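Local coordinates for protein vibralactone Cyclase (Boreostereum vibrans, PDB 6KD0) that catalyses the cyclization that forms the fused bicyclic beta-lactone of vibralactone, using an alpha/beta hydrolase fold, at residues Y99-G104 against V130-R135; G175-G180 against V206-T211; K147-G152 against L184-W189; R65-Y70 against V80-P85. One frame throughout, in Å; residues are numbered along the deposited sequence.

Contact 1 of 4, residues Y99-G104 against V130-R135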
loop_
_atom_site.group_PDB
_atom_site.type_symbol
_atom_site.label_atom_id
_atom_site.label_comp_id
_atom_site.label_asym_id
_atom_site.label_seq_id
_atom_site.Cartn_x
_atom_site.Cartn_y
_atom_site.Cartn_z
ATOM N N TYR A 99 -6.003 8.165 -3.387
ATOM C CA TYR A 99 -6.803 7.075 -2.821
ATOM C C TYR A 99 -5.835 6.074 -2.199
ATOM O O TYR A 99 -5.044 5.458 -2.917
ATOM C CB TYR A 99 -7.661 6.430 -3.905
ATOM C CG TYR A 99 -8.596 5.357 -3.418
ATOM C CD1 TYR A 99 -9.840 5.702 -2.899
ATOM C CD2 TYR A 99 -8.266 4.009 -3.527
ATOM C CE1 TYR A 99 -10.727 4.750 -2.460
ATOM C CE2 TYR A 99 -9.155 3.031 -3.079
ATOM C CZ TYR A 99 -10.391 3.423 -2.557
ATOM O OH TYR A 99 -11.305 2.492 -2.128
ATOM N N TRP A 100 -5.897 5.919 -0.878
ATOM C CA TRP A 100 -4.888 5.201 -0.105
ATOM C C TRP A 100 -5.468 3.907 0.450
ATOM O O TRP A 100 -6.561 3.913 1.039
ATOM C CB TRP A 100 -4.355 6.088 1.033
ATOM C CG TRP A 100 -3.479 5.326 1.953
ATOM C CD1 TRP A 100 -3.874 4.592 3.046
ATOM C CD2 TRP A 100 -2.064 5.136 1.831
ATOM N NE1 TRP A 100 -2.782 3.986 3.621
ATOM C CE2 TRP A 100 -1.660 4.309 2.901
ATOM C CE3 TRP A 100 -1.092 5.610 0.939
ATOM C CZ2 TRP A 100 -0.329 3.938 3.098
ATOM C CZ3 TRP A 100 0.233 5.229 1.135
ATOM C CH2 TRP A 100 0.596 4.400 2.207
ATOM N N VAL A 101 -4.739 2.799 0.271
ATOM C CA VAL A 101 -5.174 1.476 0.722
ATOM C C VAL A 101 -4.208 0.967 1.788
ATOM O O VAL A 101 -3.044 0.630 1.494
ATOM C CB VAL A 101 -5.272 0.479 -0.435
ATOM C CG1 VAL A 101 -6.069 -0.761 0.015
ATOM C CG2 VAL A 101 -5.905 1.148 -1.634
ATOM N N HIS A 102 -4.727 0.807 3.009
ATOM C CA HIS A 102 -3.909 0.469 4.168
ATOM C C HIS A 102 -3.433 -0.988 4.143
ATOM O O HIS A 102 -3.956 -1.844 3.419
ATOM C CB HIS A 102 -4.699 0.748 5.462
ATOM C CG HIS A 102 -5.781 -0.250 5.730
ATOM N ND1 HIS A 102 -5.522 -1.524 6.188
ATOM C CD2 HIS A 102 -7.129 -0.158 5.616
ATOM C CE1 HIS A 102 -6.662 -2.185 6.318
ATOM N NE2 HIS A 102 -7.652 -1.375 5.980
ATOM N N CYS A 103 -2.458 -1.267 5.003
ATOM C CA CYS A 103 -1.801 -2.561 5.095
ATOM C C CYS A 103 -2.548 -3.499 6.040
ATOM O O CYS A 103 -3.600 -3.166 6.612
ATOM C CB CYS A 103 -0.369 -2.393 5.588
ATOM S SG CYS A 103 -0.287 -2.142 7.398
ATOM N N GLY A 104 -1.967 -4.685 6.220
ATOM C CA GLY A 104 -2.399 -5.574 7.280
ATOM C C GLY A 104 -2.535 -7.029 6.896
ATOM O O GLY A 104 -3.264 -7.759 7.578
ATOM N N VAL A 130 -8.097 9.822 0.496
ATOM C CA VAL A 130 -9.214 8.945 0.821
ATOM C C VAL A 130 -8.638 7.647 1.366
ATOM O O VAL A 130 -7.686 7.106 0.793
ATOM C CB VAL A 130 -10.082 8.663 -0.423
ATOM C CG1 VAL A 130 -11.294 7.832 -0.046
ATOM C CG2 VAL A 130 -10.476 9.959 -1.097
ATOM N N SER A 131 -9.198 7.164 2.471
ATOM C CA SER A 131 -8.791 5.918 3.116
ATOM C C SER A 131 -10.041 5.093 3.394
ATOM O O SER A 131 -11.053 5.642 3.833
ATOM C CB SER A 131 -8.055 6.212 4.418
ATOM O OG SER A 131 -7.436 5.035 4.921
ATOM N N ILE A 132 -9.996 3.782 3.153
ATOM C CA ILE A 132 -11.220 2.985 3.239
ATOM C C ILE A 132 -11.020 1.737 4.097
ATOM O O ILE A 132 -9.939 1.135 4.135
ATOM C CB ILE A 132 -11.774 2.615 1.839
ATOM C CG1 ILE A 132 -11.095 1.365 1.248
ATOM C CG2 ILE A 132 -11.733 3.832 0.919
ATOM C CD1 ILE A 132 -9.618 1.563 0.863
ATOM N N ASP A 133 -12.097 1.355 4.793
ATOM C CA ASP A 133 -12.101 0.199 5.687
ATOM C C ASP A 133 -12.621 -1.030 4.938
ATOM O O ASP A 133 -13.734 -1.516 5.165
ATOM C CB ASP A 133 -12.948 0.494 6.922
ATOM C CG ASP A 133 -12.325 1.557 7.821
ATOM O OD1 ASP A 133 -11.135 1.884 7.618
ATOM O OD2 ASP A 133 -13.029 2.061 8.725
ATOM N N TYR A 134 -11.792 -1.527 4.014
ATOM C CA TYR A 134 -12.164 -2.710 3.251
ATOM C C TYR A 134 -12.287 -3.919 4.174
ATOM O O TYR A 134 -11.642 -4.003 5.225
ATOM C CB TYR A 134 -11.149 -2.965 2.126
ATOM C CG TYR A 134 -9.708 -3.221 2.545
ATOM C CD1 TYR A 134 -9.284 -4.488 2.954
ATOM C CD2 TYR A 134 -8.761 -2.194 2.492
ATOM C CE1 TYR A 134 -7.946 -4.720 3.330
ATOM C CE2 TYR A 134 -7.424 -2.413 2.844
ATOM C CZ TYR A 134 -7.028 -3.680 3.263
ATOM O OH TYR A 134 -5.722 -3.892 3.619
ATOM N N ARG A 135 -13.131 -4.872 3.784
ATOM C CA ARG A 135 -13.392 -6.009 4.662
ATOM C C ARG A 135 -12.153 -6.893 4.811
ATOM O O ARG A 135 -11.379 -7.079 3.864
ATOM C CB ARG A 135 -14.590 -6.807 4.146
ATOM C CG ARG A 135 -15.899 -6.305 4.741
ATOM C CD ARG A 135 -17.103 -6.989 4.108
ATOM N NE ARG A 135 -17.353 -6.492 2.761
ATOM C CZ ARG A 135 -18.354 -6.891 1.979
ATOM N NH1 ARG A 135 -19.223 -7.812 2.403
ATOM N NH2 ARG A 135 -18.492 -6.372 0.767
HETATM O O HOH W 1 -7.118 2.636 3.527
HETATM O O HOH W 2 -10.231 -2.305 6.654
HETATM O O HOH W 3 -5.184 -5.795 5.651
#

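Contact 2 of 4, residues G175-G180 against V206-T211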
loop_
_atom_site.group_PDB
_atom_site.type_symbol
_atom_site.label_atom_id
_atom_site.label_comp_id
_atom_site.label_asym_id
_atom_site.label_seq_id
_atom_site.Cartn_x
_atom_site.Cartn_y
_atom_site.Cartn_z
ATOM N N GLY A 175 -0.910 2.192 -2.080
ATOM C CA GLY A 175 -1.225 1.176 -1.092
ATOM C C GLY A 175 0.023 0.598 -0.464
ATOM O O GLY A 175 1.099 0.562 -1.075
ATOM N N GLN A 176 -0.143 0.119 0.764
ATOM C CA GLN A 176 0.945 -0.419 1.574
ATOM C C GLN A 176 0.724 -1.907 1.821
ATOM O O GLN A 176 -0.325 -2.298 2.337
ATOM C CB GLN A 176 1.019 0.336 2.900
ATOM C CG GLN A 176 2.123 -0.099 3.816
ATOM C CD GLN A 176 2.111 0.722 5.082
ATOM O OE1 GLN A 176 1.647 0.260 6.122
ATOM N NE2 GLN A 176 2.576 1.962 4.990
ATOM N N SER A 177 1.710 -2.727 1.449
ATOM C CA SER A 177 1.741 -4.175 1.734
ATOM C C SER A 177 0.481 -4.811 1.158
ATOM O O SER A 177 0.262 -4.687 -0.057
ATOM C CB SER A 177 1.977 -4.401 3.226
ATOM O OG SER A 177 2.124 -5.803 3.473
ATOM N N ALA A 178 -0.361 -5.488 1.953
ATOM C CA ALA A 178 -1.562 -6.105 1.395
ATOM C C ALA A 178 -2.456 -5.074 0.717
ATOM O O ALA A 178 -3.144 -5.388 -0.271
ATOM C CB ALA A 178 -2.327 -6.853 2.487
ATOM N N GLY A 179 -2.455 -3.836 1.223
ATOM C CA GLY A 179 -3.223 -2.782 0.575
ATOM C C GLY A 179 -2.656 -2.402 -0.777
ATOM O O GLY A 179 -3.410 -2.090 -1.710
ATOM N N GLY A 180 -1.331 -2.472 -0.919
ATOM C CA GLY A 180 -0.713 -2.268 -2.220
ATOM C C GLY A 180 -1.117 -3.351 -3.203
ATOM O O GLY A 180 -1.389 -3.083 -4.372
ATOM N N VAL A 206 3.132 1.927 -4.686
ATOM C CA VAL A 206 2.951 0.793 -3.785
ATOM C C VAL A 206 4.214 0.577 -2.964
ATOM O O VAL A 206 5.334 0.883 -3.393
ATOM C CB VAL A 206 2.543 -0.511 -4.522
ATOM C CG1 VAL A 206 1.216 -0.325 -5.243
ATOM C CG2 VAL A 206 3.619 -0.939 -5.486
ATOM N N GLN A 207 4.025 0.044 -1.764
ATOM C CA GLN A 207 5.136 -0.287 -0.883
ATOM C C GLN A 207 5.082 -1.778 -0.596
ATOM O O GLN A 207 4.092 -2.261 -0.038
ATOM C CB GLN A 207 5.069 0.515 0.423
ATOM C CG GLN A 207 4.876 2.021 0.239
ATOM C CD GLN A 207 4.463 2.729 1.525
ATOM O OE1 GLN A 207 3.632 2.226 2.282
ATOM N NE2 GLN A 207 5.027 3.914 1.768
ATOM N N TYR A 208 6.148 -2.494 -0.971
ATOM C CA TYR A 208 6.410 -3.902 -0.668
ATOM C C TYR A 208 5.155 -4.781 -0.678
ATOM O O TYR A 208 4.879 -5.445 0.322
ATOM C CB TYR A 208 7.160 -4.008 0.684
ATOM C CG TYR A 208 6.696 -3.105 1.835
ATOM C CD1 TYR A 208 5.597 -3.437 2.614
ATOM C CD2 TYR A 208 7.380 -1.925 2.160
ATOM C CE1 TYR A 208 5.171 -2.635 3.665
ATOM C CE2 TYR A 208 6.951 -1.106 3.209
ATOM C CZ TYR A 208 5.852 -1.471 3.961
ATOM O OH TYR A 208 5.389 -0.689 5.009
ATOM N N PRO A 209 4.396 -4.840 -1.779
ATOM C CA PRO A 209 3.142 -5.659 -1.812
ATOM C C PRO A 209 3.417 -7.124 -2.093
ATOM O O PRO A 209 4.385 -7.456 -2.794
ATOM C CB PRO A 209 2.357 -5.040 -2.984
ATOM C CG PRO A 209 3.469 -4.602 -3.935
ATOM C CD PRO A 209 4.543 -4.031 -3.010
ATOM N N PRO A 210 2.564 -8.035 -1.610
ATOM C CA PRO A 210 2.497 -9.363 -2.231
ATOM C C PRO A 210 1.906 -9.207 -3.622
ATOM O O PRO A 210 1.107 -8.303 -3.876
ATOM C CB PRO A 210 1.568 -10.163 -1.303
ATOM C CG PRO A 210 0.719 -9.105 -0.604
ATOM C CD PRO A 210 1.513 -7.822 -0.589
ATOM N N THR A 211 2.366 -10.047 -4.555
ATOM C CA THR A 211 1.892 -9.974 -5.935
ATOM C C THR A 211 1.401 -11.299 -6.485
ATOM O O THR A 211 0.726 -11.294 -7.522
ATOM C CB THR A 211 2.990 -9.442 -6.867
ATOM O OG1 THR A 211 4.066 -10.389 -6.910
ATOM C CG2 THR A 211 3.509 -8.100 -6.362
HETATM O O HOH W 4 2.983 -2.131 6.448
#

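Contact 3 of 4, residues K147-G152 against L184-W189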
loop_
_atom_site.group_PDB
_atom_site.type_symbol
_atom_site.label_atom_id
_atom_site.label_comp_id
_atom_site.label_asym_id
_atom_site.label_seq_id
_atom_site.Cartn_x
_atom_site.Cartn_y
_atom_site.Cartn_z
ATOM N N LYS A 147 -12.792 -6.169 -3.947
ATOM C CA LYS A 147 -14.015 -5.565 -4.456
ATOM C C LYS A 147 -14.410 -4.336 -3.640
ATOM O O LYS A 147 -14.873 -3.347 -4.211
ATOM C CB LYS A 147 -15.140 -6.598 -4.493
ATOM C CG LYS A 147 -14.979 -7.622 -5.631
ATOM C CD LYS A 147 -16.229 -8.506 -5.757
ATOM C CE LYS A 147 -16.053 -9.586 -6.820
ATOM N NZ LYS A 147 -15.600 -9.016 -8.128
ATOM N N ASP A 148 -14.224 -4.369 -2.307
ATOM C CA ASP A 148 -14.476 -3.175 -1.492
ATOM C C ASP A 148 -13.547 -2.035 -1.885
ATOM O O ASP A 148 -13.978 -0.882 -1.994
ATOM C CB ASP A 148 -14.293 -3.467 -0.003
ATOM C CG ASP A 148 -15.410 -4.342 0.584
ATOM O OD1 ASP A 148 -16.396 -4.669 -0.117
ATOM O OD2 ASP A 148 -15.281 -4.700 1.775
ATOM N N VAL A 149 -12.263 -2.335 -2.072
ATOM C CA VAL A 149 -11.312 -1.302 -2.483
ATOM C C VAL A 149 -11.752 -0.686 -3.803
ATOM O O VAL A 149 -11.707 0.543 -3.995
ATOM C CB VAL A 149 -9.897 -1.902 -2.570
ATOM C CG1 VAL A 149 -8.926 -0.930 -3.250
ATOM C CG2 VAL A 149 -9.390 -2.281 -1.152
ATOM N N TYR A 150 -12.238 -1.523 -4.717
ATOM C CA TYR A 150 -12.656 -1.020 -6.021
ATOM C C TYR A 150 -13.921 -0.183 -5.911
ATOM O O TYR A 150 -14.045 0.859 -6.562
ATOM C CB TYR A 150 -12.875 -2.184 -6.979
ATOM C CG TYR A 150 -12.957 -1.753 -8.420
ATOM C CD1 TYR A 150 -11.841 -1.232 -9.067
ATOM C CD2 TYR A 150 -14.126 -1.895 -9.141
ATOM C CE1 TYR A 150 -11.908 -0.854 -10.390
ATOM C CE2 TYR A 150 -14.196 -1.514 -10.472
ATOM C CZ TYR A 150 -13.095 -0.998 -11.081
ATOM O OH TYR A 150 -13.167 -0.638 -12.408
ATOM N N ALA A 151 -14.899 -0.647 -5.131
ATOM C CA ALA A 151 -16.107 0.149 -4.924
ATOM C C ALA A 151 -15.770 1.521 -4.336
ATOM O O ALA A 151 -16.348 2.542 -4.734
ATOM C CB ALA A 151 -17.071 -0.607 -4.019
ATOM N N GLY A 152 -14.830 1.555 -3.393
ATOM C CA GLY A 152 -14.399 2.816 -2.826
ATOM C C GLY A 152 -13.735 3.705 -3.851
ATOM O O GLY A 152 -13.905 4.928 -3.826
ATOM N N LEU A 184 -3.045 -2.877 -6.698
ATOM C CA LEU A 184 -2.570 -3.403 -7.982
ATOM C C LEU A 184 -3.718 -4.045 -8.741
ATOM O O LEU A 184 -3.903 -3.817 -9.960
ATOM C CB LEU A 184 -1.445 -4.424 -7.753
ATOM C CG LEU A 184 -0.109 -3.902 -7.193
ATOM C CD1 LEU A 184 0.899 -5.034 -7.013
ATOM C CD2 LEU A 184 0.467 -2.783 -8.071
ATOM N N ILE A 185 -4.523 -4.833 -8.013
ATOM C CA ILE A 185 -5.732 -5.393 -8.607
ATOM C C ILE A 185 -6.638 -4.275 -9.120
ATOM O O ILE A 185 -7.075 -4.289 -10.281
ATOM C CB ILE A 185 -6.455 -6.308 -7.600
ATOM C CG1 ILE A 185 -5.549 -7.490 -7.256
ATOM C CG2 ILE A 185 -7.789 -6.764 -8.184
ATOM C CD1 ILE A 185 -5.906 -8.229 -6.006
ATOM N N ALA A 186 -6.897 -3.272 -8.272
ATOM C CA ALA A 186 -7.827 -2.207 -8.638
ATOM C C ALA A 186 -7.354 -1.454 -9.872
ATOM O O ALA A 186 -8.169 -1.040 -10.697
ATOM C CB ALA A 186 -8.028 -1.242 -7.468
ATOM N N ALA A 187 -6.048 -1.242 -10.003
ATOM C CA ALA A 187 -5.536 -0.487 -11.148
ATOM C C ALA A 187 -5.745 -1.244 -12.461
ATOM O O ALA A 187 -6.097 -0.635 -13.491
ATOM C CB ALA A 187 -4.058 -0.166 -10.930
ATOM N N HIS A 188 -5.568 -2.574 -12.448
ATOM C CA HIS A 188 -5.893 -3.328 -13.668
ATOM C C HIS A 188 -7.381 -3.233 -13.998
ATOM O O HIS A 188 -7.774 -2.951 -15.153
ATOM C CB HIS A 188 -5.496 -4.789 -13.527
ATOM C CG HIS A 188 -4.023 -5.014 -13.560
ATOM N ND1 HIS A 188 -3.211 -4.735 -12.482
ATOM C CD2 HIS A 188 -3.212 -5.493 -14.533
ATOM C CE1 HIS A 188 -1.964 -5.045 -12.784
ATOM N NE2 HIS A 188 -1.936 -5.502 -14.025
ATOM N N TRP A 189 -8.225 -3.493 -12.991
ATOM C CA TRP A 189 -9.670 -3.401 -13.184
ATOM C C TRP A 189 -10.077 -2.040 -13.744
ATOM O O TRP A 189 -10.892 -1.954 -14.669
ATOM C CB TRP A 189 -10.389 -3.670 -11.869
ATOM C CG TRP A 189 -10.368 -5.095 -11.451
ATOM C CD1 TRP A 189 -10.000 -6.172 -12.205
ATOM C CD2 TRP A 189 -10.766 -5.605 -10.182
ATOM N NE1 TRP A 189 -10.127 -7.325 -11.471
ATOM C CE2 TRP A 189 -10.610 -7.002 -10.227
ATOM C CE3 TRP A 189 -11.245 -5.011 -9.009
ATOM C CZ2 TRP A 189 -10.931 -7.824 -9.146
ATOM C CZ3 TRP A 189 -11.550 -5.825 -7.929
ATOM C CH2 TRP A 189 -11.388 -7.218 -8.004
#

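Contact 4 of 4, residues R65-Y70 against V80-P85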
loop_
_atom_site.group_PDB
_atom_site.type_symbol
_atom_site.label_atom_id
_atom_site.label_comp_id
_atom_site.label_asym_id
_atom_site.label_seq_id
_atom_site.Cartn_x
_atom_site.Cartn_y
_atom_site.Cartn_z
ATOM N N ARG A 65 -9.406 19.446 7.104
ATOM C CA ARG A 65 -10.569 18.914 7.792
ATOM C C ARG A 65 -10.772 17.478 7.345
ATOM O O ARG A 65 -10.271 17.048 6.298
ATOM C CB ARG A 65 -11.842 19.741 7.535
ATOM C CG ARG A 65 -12.256 19.794 6.078
ATOM C CD ARG A 65 -13.405 20.769 5.849
ATOM N NE ARG A 65 -13.829 20.754 4.451
ATOM C CZ ARG A 65 -14.780 19.956 3.976
ATOM N NH1 ARG A 65 -15.402 19.121 4.800
ATOM N NH2 ARG A 65 -15.105 19.993 2.685
ATOM N N LEU A 66 -11.489 16.735 8.178
ATOM C CA LEU A 66 -11.804 15.336 7.941
ATOM C C LEU A 66 -13.284 15.209 7.647
ATOM O O LEU A 66 -14.099 15.889 8.271
ATOM C CB LEU A 66 -11.478 14.476 9.164
ATOM C CG LEU A 66 -10.082 14.651 9.726
ATOM C CD1 LEU A 66 -9.919 13.822 10.991
ATOM C CD2 LEU A 66 -9.057 14.275 8.680
ATOM N N GLU A 67 -13.637 14.307 6.731
ATOM C CA GLU A 67 -15.034 13.987 6.477
ATOM C C GLU A 67 -15.184 12.475 6.395
ATOM O O GLU A 67 -14.490 11.823 5.611
ATOM C CB GLU A 67 -15.522 14.662 5.192
ATOM C CG GLU A 67 -16.998 14.476 4.932
ATOM C CD GLU A 67 -17.830 15.683 5.338
ATOM O OE1 GLU A 67 -17.745 16.736 4.662
ATOM O OE2 GLU A 67 -18.580 15.571 6.331
ATOM N N ASP A 68 -16.066 11.914 7.209
ATOM C CA ASP A 68 -16.300 10.478 7.206
ATOM C C ASP A 68 -17.580 10.164 6.457
ATOM O O ASP A 68 -18.575 10.883 6.570
ATOM C CB ASP A 68 -16.377 9.927 8.626
ATOM C CG ASP A 68 -15.023 9.894 9.306
ATOM O OD1 ASP A 68 -14.137 9.149 8.842
ATOM O OD2 ASP A 68 -14.834 10.646 10.285
ATOM N N TYR A 69 -17.545 9.077 5.697
ATOM C CA TYR A 69 -18.658 8.619 4.897
ATOM C C TYR A 69 -18.897 7.145 5.178
ATOM O O TYR A 69 -18.014 6.421 5.652
ATOM C CB TYR A 69 -18.394 8.809 3.404
ATOM C CG TYR A 69 -18.274 10.238 2.960
ATOM C CD1 TYR A 69 -17.054 10.885 2.992
ATOM C CD2 TYR A 69 -19.379 10.933 2.498
ATOM C CE1 TYR A 69 -16.924 12.189 2.562
ATOM C CE2 TYR A 69 -19.273 12.250 2.073
ATOM C CZ TYR A 69 -18.040 12.873 2.113
ATOM O OH TYR A 69 -17.894 14.170 1.697
ATOM N N TYR A 70 -20.090 6.705 4.800
ATOM C CA TYR A 70 -20.516 5.317 4.892
ATOM C C TYR A 70 -21.118 4.977 3.535
ATOM O O TYR A 70 -22.179 5.504 3.194
ATOM C CB TYR A 70 -21.538 5.183 6.013
ATOM C CG TYR A 70 -21.585 3.867 6.713
ATOM C CD1 TYR A 70 -20.432 3.275 7.209
ATOM C CD2 TYR A 70 -22.808 3.238 6.935
ATOM C CE1 TYR A 70 -20.491 2.060 7.872
ATOM C CE2 TYR A 70 -22.885 2.037 7.603
ATOM C CZ TYR A 70 -21.725 1.444 8.063
ATOM O OH TYR A 70 -21.803 0.240 8.720
ATOM N N VAL A 80 -15.470 5.234 4.924
ATOM C CA VAL A 80 -14.498 5.937 4.104
ATOM C C VAL A 80 -14.151 7.228 4.832
ATOM O O VAL A 80 -15.045 7.918 5.328
ATOM C CB VAL A 80 -15.086 6.251 2.706
ATOM C CG1 VAL A 80 -14.177 7.166 1.944
ATOM C CG2 VAL A 80 -15.358 4.966 1.926
ATOM N N ARG A 81 -12.870 7.560 4.920
ATOM C CA ARG A 81 -12.475 8.847 5.472
ATOM C C ARG A 81 -11.758 9.660 4.407
ATOM O O ARG A 81 -10.899 9.138 3.683
ATOM C CB ARG A 81 -11.584 8.673 6.702
ATOM C CG ARG A 81 -10.929 9.978 7.174
ATOM C CD ARG A 81 -10.370 9.833 8.597
ATOM N NE ARG A 81 -11.429 9.908 9.594
ATOM C CZ ARG A 81 -11.234 10.099 10.894
ATOM N NH1 ARG A 81 -10.008 10.237 11.378
ATOM N NH2 ARG A 81 -12.277 10.156 11.707
ATOM N N THR A 82 -12.093 10.951 4.328
ATOM C CA THR A 82 -11.466 11.882 3.407
ATOM C C THR A 82 -10.750 12.964 4.206
ATOM O O THR A 82 -11.216 13.388 5.276
ATOM C CB THR A 82 -12.486 12.510 2.435
ATOM O OG1 THR A 82 -13.427 13.315 3.164
ATOM C CG2 THR A 82 -13.244 11.428 1.680
ATOM N N TYR A 83 -9.617 13.391 3.660
ATOM C CA TYR A 83 -8.662 14.308 4.263
ATOM C C TYR A 83 -8.546 15.463 3.282
ATOM O O TYR A 83 -8.026 15.281 2.172
ATOM C CB TYR A 83 -7.296 13.635 4.479
ATOM C CG TYR A 83 -7.327 12.374 5.321
ATOM C CD1 TYR A 83 -7.788 11.169 4.784
ATOM C CD2 TYR A 83 -6.893 12.380 6.642
ATOM C CE1 TYR A 83 -7.834 10.022 5.548
ATOM C CE2 TYR A 83 -6.932 11.226 7.418
ATOM C CZ TYR A 83 -7.404 10.050 6.858
ATOM O OH TYR A 83 -7.460 8.901 7.621
ATOM N N ILE A 84 -9.035 16.635 3.675
ATOM C CA ILE A 84 -9.308 17.737 2.764
ATOM C C ILE A 84 -8.476 18.930 3.213
ATOM O O ILE A 84 -8.617 19.369 4.355
ATOM C CB ILE A 84 -10.803 18.093 2.760
ATOM C CG1 ILE A 84 -11.629 16.834 2.470
ATOM C CG2 ILE A 84 -11.073 19.259 1.800
ATOM C CD1 ILE A 84 -13.051 16.874 2.986
ATOM N N PRO A 85 -7.585 19.469 2.369
ATOM C CA PRO A 85 -6.829 20.669 2.753
ATOM C C PRO A 85 -7.735 21.882 2.826
ATOM O O PRO A 85 -8.629 22.063 1.994
ATOM C CB PRO A 85 -5.795 20.833 1.633
ATOM C CG PRO A 85 -6.254 19.990 0.506
ATOM C CD PRO A 85 -7.240 18.977 1.025
#

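Contact 1 of 4, residues Y99-G104 against V130-R135
The imidazole of His102 and the phenol ring of Tyr134 lie face over face in an offset stack, their planes only 9° apart and their centroids 4.3 Å from each other. Tyr134 CE2 sits over one face of the imidazole, 3.3 Å from His102 NE2, while the carbonyl oxygen of Ile132 and a water meet the imidazole at its edge. That water also donates to Tyr134 O, and His102 ND1 gives its N-H, nearly in the ring plane, to Cys103 O at 2.6 Å. Both ring nitrogens thus have partners, which should help hold the ring's rotation. Tyrosine suits the other side because its hydroxyl reaches past the stack: Tyr134 OH donates to His102 O at 2.7 Å, coming from well above the carbonyl plane. A leucine in place of His102 would probably lose the stack and leave Cys103 O without its imidazole donor. On the strands, Trp100 N donates to Val130 O at 2.7 Å. Tyr99, whose CG stands anti to the backbone N (chi1 -176°), carries its ring along Val130 to Ile132, where its OH lies 3.4 Å from Ile132 CG2. A second water gathers Trp100 O, His102 N, Ser131 OG and Ile132 N where the strands part. This is a right-handed beta-alpha-beta crossover through helix 115-125; strand 171-176 borders 97-101, strand 76-85 borders 128-132, and Val149 of helix 144-158 packs on Val101 and Tyr134.

Contact 2 of 4, residues G175-G180 against V206-T211
The strand-to-helix turn at Ser177 has the form of the nucleophile elbow of alpha/beta hydrolases, Gly-Gln-Ser-Ala-Gly, and here it meets the end of the next parallel strand. Ser177 N donates to Gln207 O at 2.8 Å, and Gln207 N to Gly175 O at 3.1 Å. With phi 57° and psi -122°, Ser177 takes the strained backbone expected of such an elbow; its OG bonds to His311 NE2, consistent with a Ser-His-Asp triad completed by Asp281. Glycines suit the tight bend: a side chain at Gly175 would clash with Gly179 O, and one at Gly180 would clash with Gly175 O and crowd Val206 and Pro209. Pro210 CD lies 3.4 Å from Ser177 O, its apolar ring beside the start of helix 178-192. Tyr208 turns the edge of its ring to Ser177 CB, with CE1 3.7 Å away, and runs alongside Gln176, pointing the same way. Gln176 is extended, its CG opposite the backbone N, which carries its amide out to Gln207. A leucine at Gln176 would probably leave Gln207 OE1 without this donor and the water shared with Tyr208 OH without one of its acceptors. The two amides are nearly coplanar, 19° apart, and Gln176 NE2 meets Gln207 OE1 at 2.9 Å in the carbonyl plane.

Contact 3 of 4, residues K147-G152 against L184-W189
With CG opposite its backbone N (chi1 -165°), Tyr150 reaches from helix 147-152 to Trp189, and its CB already touches the indole, 3.8 Å from CE3. Farther out, CG lies 3.7 Å from the same Trp189 CE3, which stands over one face of the phenol ring. The pair is T-shaped, the indole edge directed at the tyrosine face with the planes 85° apart. CD1 also meets Ala186 CB at 4.1 Å, and CE1 comes to 3.5 Å from Trp189 CB, with Ala186 O near the ring edge. These two helices, 144-158 and 178-192, lie on the same side of the central sheet of the alpha/beta hydrolase fold, and the segments cross at -55° with axes 9.4 Å apart. Ala186 is small enough to let the backbones approach, and Val149 CG1 packs on Ala186 CB at 4.3 Å. At the tip, Tyr150 OH passes Trp189 O and bonds to Asp193, and the aliphatic part of Lys147 lies by the benzo end of the indole, its CG 4.3 Å from Trp189 CH2.

Contact 4 of 4, residues R65-Y70 against V80-P85
Arg81 runs out with CG anti to its backbone N and then bends about its CG-CD bond (chi3 -78°), a turn that sets its guanidinium against the carboxylate of Asp68. The grip is side-on and two-pronged: Arg81 NE donates to Asp68 OD1 at 2.9 Å and NH2 to OD2 at 3.0 Å, each on the syn side, although the two planes are 38° apart. Leu66 CD1 lies over one face of the guanidinium, 3.6 Å from Arg81 NH1, and its other methyl, CD2, rests 3.5 Å from Tyr83 CD2; a branched leucine can serve both neighbours. On the opposite face of the sheet Arg65 lays its guanidinium over Ile84 CD1, with CZ 3.7 Å away, and its NH1 makes a weak salt bridge with Glu67 OE1. Thr82 OG1, between the backbone N and the carbonyl carbon (chi1 65°), reaches across to donate to Glu67 O at 3.1 Å, an oxygen that also accepts from Thr82 N. Threonine fits here because its CG2 can lie beside the Tyr69 ring. Paired backbone bonds, such as Tyr69 N to Val80 O at 2.8 Å, complete this antiparallel hairpin. Strand 64-73 forms one border of the sheet, while strand 76-85 is bonded on its other side to strand 128-132. Asp115 of helix 115-125 takes Arg81 NH1 and Tyr83 OH, His79 bonds to Asp68 OD1, and Trp155 of helix 144-158 meets the Tyr69 ring.

In the fold
Contacts 1 and 2 form the buried centre and are joined where strands 97-101 and 171-176 run side by side, Val101 O facing Gln176 N. Both are parallel pairings whose polar atoms are mostly met by backbone bonds, amides and waters, Tyr208 O being an exception. Contact 3 is partly buried, on one flank of the sheet, and rests on apolar and aromatic packing; it shares helix 178-192 with contact 2, where Leu184 touches Val206, and meets contact 1 through the salt bridge of Arg135 and Asp148. Contact 4, at the sheet's border and about 19 Å from the chain centre, brings charged side chains to a partly exposed antiparallel hairpin, yet Val80 still packs on Val130 of contact 1.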